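Local coordinates for protein mini spindles (Drosophila melanogaster, PDB 5VJC) that probably binds tubulin through this TOG domain of HEAT repeats and so promotes microtubule dynamics and formation of the mitotic spindle, at residues V107-L112 with K149-N154; Y114-F119 with R157-Q162; Q218-D223 with H251-D256. All coordinates share one frame; numbering follows the deposited sequence.

Contact 1 of 3, residues V107-L112 with K149-N154; sequences VLIKGL and KDAVRN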
loop_
_atom_site.group_PDB
_atom_site.type_symbol
_atom_site.label_atom_id
_atom_site.label_comp_id
_atom_site.label_asym_id
_atom_site.label_seq_id
_atom_site.Cartn_x
_atom_site.Cartn_y
_atom_site.Cartn_z
ATOM N N VAL A 107 5.234 14.390 -7.359
ATOM C CA VAL A 107 4.921 14.242 -5.934
ATOM C C VAL A 107 4.885 12.755 -5.570
ATOM O O VAL A 107 5.395 12.344 -4.520
ATOM C CB VAL A 107 3.576 14.926 -5.564
ATOM C CG1 VAL A 107 3.176 14.573 -4.145
ATOM C CG2 VAL A 107 3.685 16.440 -5.718
ATOM N N LEU A 108 4.329 11.935 -6.457
ATOM C CA LEU A 108 4.285 10.505 -6.187
ATOM C C LEU A 108 5.697 9.910 -6.121
ATOM O O LEU A 108 6.023 9.188 -5.178
ATOM C CB LEU A 108 3.423 9.789 -7.224
ATOM C CG LEU A 108 1.956 10.217 -7.295
ATOM C CD1 LEU A 108 1.254 9.547 -8.483
ATOM C CD2 LEU A 108 1.237 9.880 -6.014
ATOM N N ILE A 109 6.557 10.239 -7.083
ATOM C CA ILE A 109 7.896 9.641 -7.124
ATOM C C ILE A 109 8.769 10.068 -5.941
ATOM O O ILE A 109 9.469 9.257 -5.338
ATOM C CB ILE A 109 8.634 9.978 -8.451
ATOM C CG1 ILE A 109 8.038 9.163 -9.612
ATOM C CG2 ILE A 109 10.131 9.663 -8.323
ATOM C CD1 ILE A 109 8.217 9.793 -10.998
ATOM N N LYS A 110 8.750 11.349 -5.637
ATOM C CA LYS A 110 9.519 11.848 -4.506
ATOM C C LYS A 110 8.918 11.382 -3.159
ATOM O O LYS A 110 9.666 11.037 -2.256
ATOM C CB LYS A 110 9.612 13.374 -4.562
ATOM C CG LYS A 110 10.329 13.906 -5.819
ATOM C CD LYS A 110 11.735 13.305 -5.950
ATOM C CE LYS A 110 12.737 14.050 -5.077
ATOM N NZ LYS A 110 14.103 13.456 -5.208
ATOM N N GLY A 111 7.590 11.356 -3.032
ATOM C CA GLY A 111 6.961 10.815 -1.818
ATOM C C GLY A 111 7.301 9.337 -1.609
ATOM O O GLY A 111 7.598 8.890 -0.495
ATOM N N LEU A 112 7.271 8.570 -2.692
ATOM C CA LEU A 112 7.646 7.156 -2.602
ATOM C C LEU A 112 9.120 6.975 -2.237
ATOM O O LEU A 112 9.427 6.133 -1.435
ATOM C CB LEU A 112 7.309 6.425 -3.909
ATOM C CG LEU A 112 5.796 6.234 -4.074
ATOM C CD1 LEU A 112 5.408 5.917 -5.529
ATOM C CD2 LEU A 112 5.287 5.159 -3.118
ATOM N N LYS A 149 2.459 5.304 -14.848
ATOM C CA LYS A 149 3.888 5.587 -14.884
ATOM C C LYS A 149 4.746 4.556 -14.182
ATOM O O LYS A 149 4.536 4.209 -13.002
ATOM C CB LYS A 149 4.164 6.974 -14.312
ATOM C CG LYS A 149 3.651 8.057 -15.244
ATOM C CD LYS A 149 4.070 9.428 -14.821
ATOM C CE LYS A 149 3.331 10.462 -15.676
ATOM N NZ LYS A 149 3.393 10.133 -17.124
ATOM N N ASP A 150 5.721 4.069 -14.945
ATOM C CA ASP A 150 6.682 3.074 -14.494
ATOM C C ASP A 150 7.352 3.406 -13.148
ATOM O O ASP A 150 7.463 2.547 -12.275
ATOM C CB ASP A 150 7.754 2.907 -15.565
ATOM C CG ASP A 150 8.685 1.781 -15.273
ATOM O OD1 ASP A 150 8.423 0.666 -15.764
ATOM O OD2 ASP A 150 9.684 2.008 -14.565
ATOM N N ALA A 151 7.806 4.644 -12.975
ATOM C CA ALA A 151 8.554 4.972 -11.757
ATOM C C ALA A 151 7.643 4.952 -10.521
ATOM O O ALA A 151 8.088 4.599 -9.426
ATOM C CB ALA A 151 9.230 6.313 -11.882
ATOM N N VAL A 152 6.377 5.315 -10.710
ATOM C CA VAL A 152 5.389 5.220 -9.627
ATOM C C VAL A 152 5.139 3.760 -9.240
ATOM O O VAL A 152 5.202 3.408 -8.057
ATOM C CB VAL A 152 4.056 5.878 -10.002
ATOM C CG1 VAL A 152 3.035 5.684 -8.887
ATOM C CG2 VAL A 152 4.254 7.371 -10.274
ATOM N N ARG A 153 4.874 2.907 -10.231
ATOM C CA ARG A 153 4.643 1.489 -9.963
ATOM C C ARG A 153 5.840 0.860 -9.261
ATOM O O ARG A 153 5.681 0.114 -8.277
ATOM C CB ARG A 153 4.336 0.731 -11.264
ATOM C CG ARG A 153 3.116 1.229 -12.019
ATOM C CD ARG A 153 2.643 0.188 -13.041
ATOM N NE ARG A 153 3.695 -0.095 -14.016
ATOM C CZ ARG A 153 3.873 0.595 -15.137
ATOM N NH1 ARG A 153 3.059 1.596 -15.437
ATOM N NH2 ARG A 153 4.866 0.273 -15.972
ATOM N N ASN A 154 7.051 1.162 -9.737
ATOM C CA ASN A 154 8.239 0.615 -9.073
ATOM C C ASN A 154 8.391 1.102 -7.619
ATOM O O ASN A 154 8.851 0.361 -6.744
ATOM C CB ASN A 154 9.505 0.947 -9.867
ATOM C CG ASN A 154 9.697 0.011 -11.056
ATOM O OD1 ASN A 154 9.101 -1.069 -11.102
ATOM N ND2 ASN A 154 10.519 0.420 -12.023
#
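With chi1 at 177°, V152 points CG1 at L112 and CG2 at L108 and I109. CG2 stands 4.0 Å from L108 CB and nearly as close to L108 CD1, while V152 CG1 lies 4.1 Å from L112 CD1. On the other helix, L108, I109 and L112 all turn their first branch anti to the carbonyl carbon (chi1 -61° for L108), and I109 continues with CD1 reaching forward although its CB does not face the partner. That reach brings I109 CD1 to 3.7 Å from A151 CB, with I109 CG1 almost equally close to the same methyl. The A151-I109 flank is the more exposed one, whereas L108, L112 and V152 are buried. The nearest CA atoms are those of I109 and V152, 5.7 Å apart.

Helices 105-124 and 150-166 run in the same general direction, with local axes 9.1 Å apart and crossing at 29°, the side-by-side packing of helices seen in HEAT-repeat solenoids such as TOG domains. No hydrogen bond links the two segments; the packing is apolar, with L112 CD1 also resting 3.6 Å from V152 O, a carbonyl of the neighbouring helix. The L112 side chain runs at about a right angle to that of V152 and also touches V156 and V159 farther along helix 150-166.

L108 also touches F100, K144 and D147, which places the end of the contact at the helix starts against the loops leading into the two helices. D147 touches V152 as well. Its carbonyl accepts a hydrogen bond from R153 NH1, and its carboxylate takes one from the backbone N of K149, the N-cap residue of helix 150-166.

Contact 2 of 3, residues Y114-F119 with R157-Q162; sequences YLVQVF and RRVLRQ
R158 lays its side chain against V116: its CG comes 3.5 Å from V116 CG2, and the chain then bends at chi2 (85°) to bring the guanidinium back over V116 CG1. That methyl sits 3.7 Å above the guanidinium plane, toward the rim of one face, so the charged group rests on an apolar carbon at the exposed border of the contact.

V159 follows, buried, with its CG2 3.8 Å from both L115 CB and V116 CG2. Its other methyl, CG1, is turned toward the F119 ring, where it approaches CE2 obliquely. L115 and V159 both continue into helix 131-142, touching F137 and L141 respectively. Here helices 105-124 and 150-166 are close to parallel, their local axes 9.3 Å apart at 16°, a packing that belongs to the all-helical HEAT-repeat solenoid. On the far side of 157-162, R157 and R161 form salt bridges with E190 and E194 of helix 185-202, which extends the array.

Q162 ends the walk with the one hydrogen bond across the segments. Extended beyond CG, its chain puts NE2 3.1 Å from V116 O; the bond is nearly straight at 166°, lies in the carbonyl plane and uses a lone pair. V116 O is nearly coplanar with the Q162 amide, so the bond helps fix the rotation of that group. The carbonyl end of the Q162 amide is less well served: OE1 packs 3.3 Å from V116 CA and close to F119 CB, buried with no polar partner in the model.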
loop_
_atom_site.group_PDB
_atom_site.type_symbol
_atom_site.label_atom_id
_atom_site.label_comp_id
_atom_site.label_asym_id
_atom_site.label_seq_id
_atom_site.Cartn_x
_atom_site.Cartn_y
_atom_site.Cartn_z
ATOM N N TYR A 114 10.964 9.031 -0.426
ATOM C CA TYR A 114 10.984 9.347 1.006
ATOM C C TYR A 114 10.516 8.161 1.824
ATOM O O TYR A 114 11.159 7.751 2.787
ATOM C CB TYR A 114 10.106 10.568 1.297
ATOM C CG TYR A 114 9.891 10.853 2.789
ATOM C CD1 TYR A 114 10.970 11.058 3.646
ATOM C CD2 TYR A 114 8.608 10.928 3.326
ATOM C CE1 TYR A 114 10.773 11.327 4.998
ATOM C CE2 TYR A 114 8.407 11.205 4.679
ATOM C CZ TYR A 114 9.487 11.402 5.504
ATOM O OH TYR A 114 9.272 11.657 6.852
ATOM N N LEU A 115 9.392 7.591 1.419
ATOM C CA LEU A 115 8.829 6.441 2.122
ATOM C C LEU A 115 9.802 5.277 2.218
ATOM O O LEU A 115 9.823 4.572 3.233
ATOM C CB LEU A 115 7.541 5.978 1.432
ATOM C CG LEU A 115 6.330 6.818 1.829
ATOM C CD1 LEU A 115 5.227 6.611 0.819
ATOM C CD2 LEU A 115 5.860 6.423 3.246
ATOM N N VAL A 116 10.585 5.060 1.154
ATOM C CA VAL A 116 11.619 4.042 1.202
ATOM C C VAL A 116 12.609 4.366 2.319
ATOM O O VAL A 116 12.978 3.469 3.065
ATOM C CB VAL A 116 12.353 3.889 -0.155
ATOM C CG1 VAL A 116 13.573 2.978 -0.017
ATOM C CG2 VAL A 116 11.394 3.324 -1.198
ATOM N N GLN A 117 13.030 5.630 2.443
ATOM C CA GLN A 117 13.951 6.025 3.530
ATOM C C GLN A 117 13.294 5.821 4.904
ATOM O O GLN A 117 13.932 5.361 5.855
ATOM C CB GLN A 117 14.392 7.492 3.420
ATOM C CG GLN A 117 14.936 8.021 2.084
ATOM C CD GLN A 117 15.015 9.553 2.120
ATOM O OE1 GLN A 117 14.322 10.260 1.364
ATOM N NE2 GLN A 117 15.826 10.079 3.052
ATOM N N VAL A 118 12.019 6.176 5.003
ATOM C CA VAL A 118 11.265 5.992 6.251
ATOM C C VAL A 118 11.186 4.529 6.670
ATOM O O VAL A 118 11.473 4.195 7.818
ATOM C CB VAL A 118 9.828 6.540 6.125
ATOM C CG1 VAL A 118 8.948 6.057 7.286
ATOM C CG2 VAL A 118 9.852 8.064 6.070
ATOM N N PHE A 119 10.799 3.649 5.748
ATOM C CA PHE A 119 10.597 2.259 6.150
ATOM C C PHE A 119 11.917 1.556 6.438
ATOM O O PHE A 119 11.959 0.677 7.295
ATOM C CB PHE A 119 9.754 1.510 5.105
ATOM C CG PHE A 119 8.288 1.711 5.325
ATOM C CD1 PHE A 119 7.577 0.858 6.150
ATOM C CD2 PHE A 119 7.646 2.818 4.795
ATOM C CE1 PHE A 119 6.234 1.075 6.417
ATOM C CE2 PHE A 119 6.290 3.044 5.048
ATOM C CZ PHE A 119 5.587 2.170 5.861
ATOM N N ARG A 157 5.809 -0.660 -5.354
ATOM C CA ARG A 157 6.254 -2.015 -5.092
ATOM C C ARG A 157 7.397 -2.042 -4.058
ATOM O O ARG A 157 7.423 -2.887 -3.161
ATOM C CB ARG A 157 6.684 -2.676 -6.424
ATOM C CG ARG A 157 6.890 -4.201 -6.415
ATOM C CD ARG A 157 6.281 -4.845 -7.713
ATOM N NE ARG A 157 6.548 -4.014 -8.877
ATOM C CZ ARG A 157 5.682 -3.793 -9.860
ATOM N NH1 ARG A 157 4.493 -4.379 -9.837
ATOM N NH2 ARG A 157 6.022 -2.998 -10.870
ATOM N N ARG A 158 8.345 -1.119 -4.177
ATOM C CA ARG A 158 9.503 -1.093 -3.277
ATOM C C ARG A 158 9.064 -0.818 -1.826
ATOM O O ARG A 158 9.484 -1.507 -0.875
ATOM C CB ARG A 158 10.506 -0.037 -3.757
ATOM C CG ARG A 158 11.696 0.195 -2.845
ATOM C CD ARG A 158 12.845 -0.780 -3.068
ATOM N NE ARG A 158 14.072 -0.344 -2.395
ATOM C CZ ARG A 158 14.396 -0.652 -1.136
ATOM N NH1 ARG A 158 13.594 -1.412 -0.396
ATOM N NH2 ARG A 158 15.533 -0.205 -0.611
ATOM N N VAL A 159 8.202 0.180 -1.670
ATOM C CA VAL A 159 7.618 0.505 -0.361
ATOM C C VAL A 159 6.770 -0.655 0.142
ATOM O O VAL A 159 6.887 -1.054 1.284
ATOM C CB VAL A 159 6.750 1.800 -0.449
ATOM C CG1 VAL A 159 5.981 2.068 0.888
ATOM C CG2 VAL A 159 7.614 2.996 -0.841
ATOM N N LEU A 160 5.903 -1.199 -0.708
ATOM C CA LEU A 160 5.048 -2.296 -0.262
ATOM C C LEU A 160 5.893 -3.472 0.258
ATOM O O LEU A 160 5.556 -4.130 1.263
ATOM C CB LEU A 160 4.129 -2.765 -1.390
ATOM C CG LEU A 160 3.027 -3.751 -0.972
ATOM C CD1 LEU A 160 1.892 -3.057 -0.201
ATOM C CD2 LEU A 160 2.464 -4.492 -2.168
ATOM N N ARG A 161 7.038 -3.694 -0.376
ATOM C CA ARG A 161 7.851 -4.845 0.018
ATOM C C ARG A 161 8.718 -4.560 1.232
ATOM O O ARG A 161 9.324 -5.474 1.788
ATOM C CB ARG A 161 8.682 -5.309 -1.166
ATOM C CG ARG A 161 7.779 -5.978 -2.200
ATOM C CD ARG A 161 8.521 -6.352 -3.473
ATOM N NE ARG A 161 7.580 -6.822 -4.482
ATOM C CZ ARG A 161 7.938 -7.364 -5.644
ATOM N NH1 ARG A 161 9.225 -7.540 -5.928
ATOM N NH2 ARG A 161 7.000 -7.762 -6.501
ATOM N N GLN A 162 8.721 -3.302 1.667
ATOM C CA GLN A 162 9.215 -2.948 2.986
ATOM C C GLN A 162 8.119 -3.052 4.048
ATOM O O GLN A 162 8.385 -3.473 5.155
ATOM C CB GLN A 162 9.765 -1.530 2.991
ATOM C CG GLN A 162 11.004 -1.340 2.148
ATOM C CD GLN A 162 11.391 0.102 2.137
ATOM O OE1 GLN A 162 10.608 0.964 1.689
ATOM N NE2 GLN A 162 12.569 0.402 2.688
#

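Contact 3 of 3, residues Q218-D223 with H251-D256; sequences QISDRD and HLNEKD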
loop_
_atom_site.group_PDB
_atom_site.type_symbol
_atom_site.label_atom_id
_atom_site.label_comp_id
_atom_site.label_asym_id
_atom_site.label_seq_id
_atom_site.Cartn_x
_atom_site.Cartn_y
_atom_site.Cartn_z
ATOM N N GLN A 218 -10.008 -14.445 -12.627
ATOM C CA GLN A 218 -9.396 -13.414 -13.459
ATOM C C GLN A 218 -8.828 -13.961 -14.771
ATOM O O GLN A 218 -8.405 -13.199 -15.645
ATOM C CB GLN A 218 -8.286 -12.701 -12.678
ATOM C CG GLN A 218 -8.764 -12.071 -11.389
ATOM C CD GLN A 218 -9.706 -10.918 -11.643
ATOM O OE1 GLN A 218 -9.513 -10.146 -12.578
ATOM N NE2 GLN A 218 -10.743 -10.809 -10.836
ATOM N N ILE A 219 -8.800 -15.279 -14.908
ATOM C CA ILE A 219 -8.222 -15.875 -16.104
ATOM C C ILE A 219 -9.095 -15.582 -17.330
ATOM O O ILE A 219 -8.587 -15.401 -18.437
ATOM C CB ILE A 219 -8.015 -17.390 -15.922
ATOM C CG1 ILE A 219 -6.874 -17.631 -14.928
ATOM C CG2 ILE A 219 -7.681 -18.054 -17.248
ATOM C CD1 ILE A 219 -6.640 -19.100 -14.583
ATOM N N SER A 220 -10.399 -15.475 -17.110
ATOM C CA SER A 220 -11.342 -15.216 -18.185
ATOM C C SER A 220 -11.454 -13.733 -18.555
ATOM O O SER A 220 -12.285 -13.361 -19.385
ATOM C CB SER A 220 -12.719 -15.750 -17.807
ATOM O OG SER A 220 -13.166 -15.162 -16.595
ATOM N N ASP A 221 -10.626 -12.890 -17.941
ATOM C CA ASP A 221 -10.663 -11.453 -18.213
ATOM C C ASP A 221 -10.431 -11.186 -19.698
ATOM O O ASP A 221 -9.667 -11.896 -20.348
ATOM C CB ASP A 221 -9.616 -10.715 -17.376
ATOM C CG ASP A 221 -9.886 -9.224 -17.286
ATOM O OD1 ASP A 221 -9.563 -8.491 -18.247
ATOM O OD2 ASP A 221 -10.421 -8.784 -16.255
ATOM N N ARG A 222 -11.095 -10.168 -20.236
ATOM C CA ARG A 222 -10.959 -9.866 -21.657
ATOM C C ARG A 222 -9.619 -9.207 -21.936
ATOM O O ARG A 222 -9.020 -9.423 -22.997
ATOM C CB ARG A 222 -12.104 -8.975 -22.142
ATOM C CG ARG A 222 -13.033 -9.676 -23.126
ATOM C CD ARG A 222 -14.360 -8.946 -23.290
ATOM N NE ARG A 222 -15.441 -9.881 -23.589
ATOM C CZ ARG A 222 -16.614 -9.539 -24.116
ATOM N NH1 ARG A 222 -16.871 -8.275 -24.419
ATOM N NH2 ARG A 222 -17.531 -10.469 -24.348
ATOM N N ASP A 223 -9.151 -8.410 -20.977
ATOM C CA ASP A 223 -7.849 -7.767 -21.086
ATOM C C ASP A 223 -6.756 -8.823 -21.016
ATOM O O ASP A 223 -6.642 -9.554 -20.024
ATOM C CB ASP A 223 -7.672 -6.716 -19.981
ATOM C CG ASP A 223 -6.440 -5.859 -20.183
ATOM O OD1 ASP A 223 -5.325 -6.334 -19.877
ATOM O OD2 ASP A 223 -6.590 -4.709 -20.646
ATOM N N HIS A 251 -14.182 -23.901 -11.217
ATOM C CA HIS A 251 -14.491 -24.573 -12.479
ATOM C C HIS A 251 -14.344 -23.617 -13.665
ATOM O O HIS A 251 -15.040 -22.606 -13.727
ATOM C CB HIS A 251 -15.910 -25.147 -12.423
ATOM C CG HIS A 251 -16.333 -25.580 -11.051
ATOM N ND1 HIS A 251 -16.818 -24.699 -10.107
ATOM C CD2 HIS A 251 -16.330 -26.799 -10.460
ATOM C CE1 HIS A 251 -17.103 -25.357 -8.997
ATOM N NE2 HIS A 251 -16.816 -26.633 -9.183
ATOM N N LEU A 252 -13.465 -23.939 -14.614
ATOM C CA LEU A 252 -13.044 -22.951 -15.614
ATOM C C LEU A 252 -13.357 -23.298 -17.080
ATOM O O LEU A 252 -13.531 -24.463 -17.437
ATOM C CB LEU A 252 -11.543 -22.714 -15.509
ATOM C CG LEU A 252 -10.952 -21.773 -14.471
ATOM C CD1 LEU A 252 -10.964 -22.412 -13.095
ATOM C CD2 LEU A 252 -9.529 -21.435 -14.894
ATOM N N ASN A 253 -13.402 -22.256 -17.912
ATOM C CA ASN A 253 -13.576 -22.359 -19.355
ATOM C C ASN A 253 -12.519 -23.288 -19.935
ATOM O O ASN A 253 -11.347 -22.979 -19.821
ATOM C CB ASN A 253 -13.442 -20.988 -20.000
ATOM C CG ASN A 253 -13.998 -19.874 -19.137
ATOM O OD1 ASN A 253 -13.233 -19.069 -18.614
ATOM N ND2 ASN A 253 -15.324 -19.817 -18.984
ATOM N N GLU A 254 -12.905 -24.420 -20.534
ATOM C CA GLU A 254 -11.940 -25.434 -21.010
ATOM C C GLU A 254 -10.888 -24.845 -21.955
ATOM O O GLU A 254 -9.825 -25.431 -22.157
ATOM C CB GLU A 254 -12.659 -26.605 -21.694
ATOM C CG GLU A 254 -13.901 -26.204 -22.467
ATOM C CD GLU A 254 -15.136 -26.207 -21.588
ATOM O OE1 GLU A 254 -15.284 -27.163 -20.789
ATOM O OE2 GLU A 254 -15.953 -25.265 -21.703
ATOM N N LYS A 255 -11.170 -23.676 -22.520
ATOM C CA LYS A 255 -10.127 -22.926 -23.208
ATOM C C LYS A 255 -9.038 -22.461 -22.192
ATOM O O LYS A 255 -7.839 -22.565 -22.493
ATOM C CB LYS A 255 -10.723 -21.736 -23.966
ATOM C CG LYS A 255 -9.789 -21.107 -25.000
ATOM C CD LYS A 255 -9.878 -19.588 -24.963
ATOM C CE LYS A 255 -8.854 -18.947 -25.884
ATOM N NZ LYS A 255 -7.620 -19.771 -25.963
ATOM N N ASP A 256 -9.456 -21.973 -21.010
ATOM C CA ASP A 256 -8.555 -21.576 -19.915
ATOM C C ASP A 256 -7.639 -22.753 -19.559
ATOM O O ASP A 256 -6.395 -22.634 -19.540
ATOM C CB ASP A 256 -9.341 -21.166 -18.666
ATOM C CG ASP A 256 -10.066 -19.836 -18.819
ATOM O OD1 ASP A 256 -10.107 -19.292 -19.954
ATOM O OD2 ASP A 256 -10.564 -19.312 -17.780
#
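I219 and D256 bury the most surface here, and they meet closely: I219 CG2 is 3.2 Å from D256 OD2 and 3.4 Å from D256 CG. The branch doing the touching is CG2, anti to the backbone N of I219, while CG1 takes the place beside that N (chi1 -71°) and carries CD1 off in another direction. An isoleucine methyl therefore lies against a buried carboxylate. D256 lies in the first turn of helix 254-264, and the nearby helix N-terminus would be expected to favour its negative charge. I219 CA and D256 CA, at 6.9 Å, are the nearest backbone pair.

The other arm of I219 goes to L252. I219 CD1 sits 3.7 Å from L252 CD2, with the two side chains at about a right angle. On its own side I219 also rests on L231 of helix 224-241, so it bridges that helix and the segment 251-256.

S220 comes next in buried area. S220 CB passes 4.2 Å from D256 OD2, but the hydroxyl is directed back to its own turn, where OG is hydrogen-bonded to the carbonyl of R217.

Farther along the loop, D221 OD1 accepts from the backbone N of D223 at 2.8 Å, an Asx turn, while D221 OD2 forms a salt bridge with R188 of helix 185-202. D223 then caps helix 224-241 through S225 N. The arrangement is that of a turn joining helices 209-217 and 224-241 in a HEAT-repeat solenoid, packed against the start of helix 254-264 near the C-terminal end of the modelled chain.

Contacts 1 and 2 are neighbouring parts of one interface, that between helices 105-124 and 150-166. Their centres are 11 Å apart and they touch, L112 O lying 3.7 Å from V159 CG2. Along the chain their segments alternate, since each helix gives first to contact 1 and then to contact 2. Contact 3 comes wholly later, its centre about 32 Å from that of contact 1 and 34 Å from that of contact 2, with no touch. All three belong to the TOG domain fold: contacts 1 and 2 pack helices side by side, and contact 3 ties an inter-helix loop to the last modelled helix. Such packing builds the elongated scaffold by which a TOG domain probably engages tubulin.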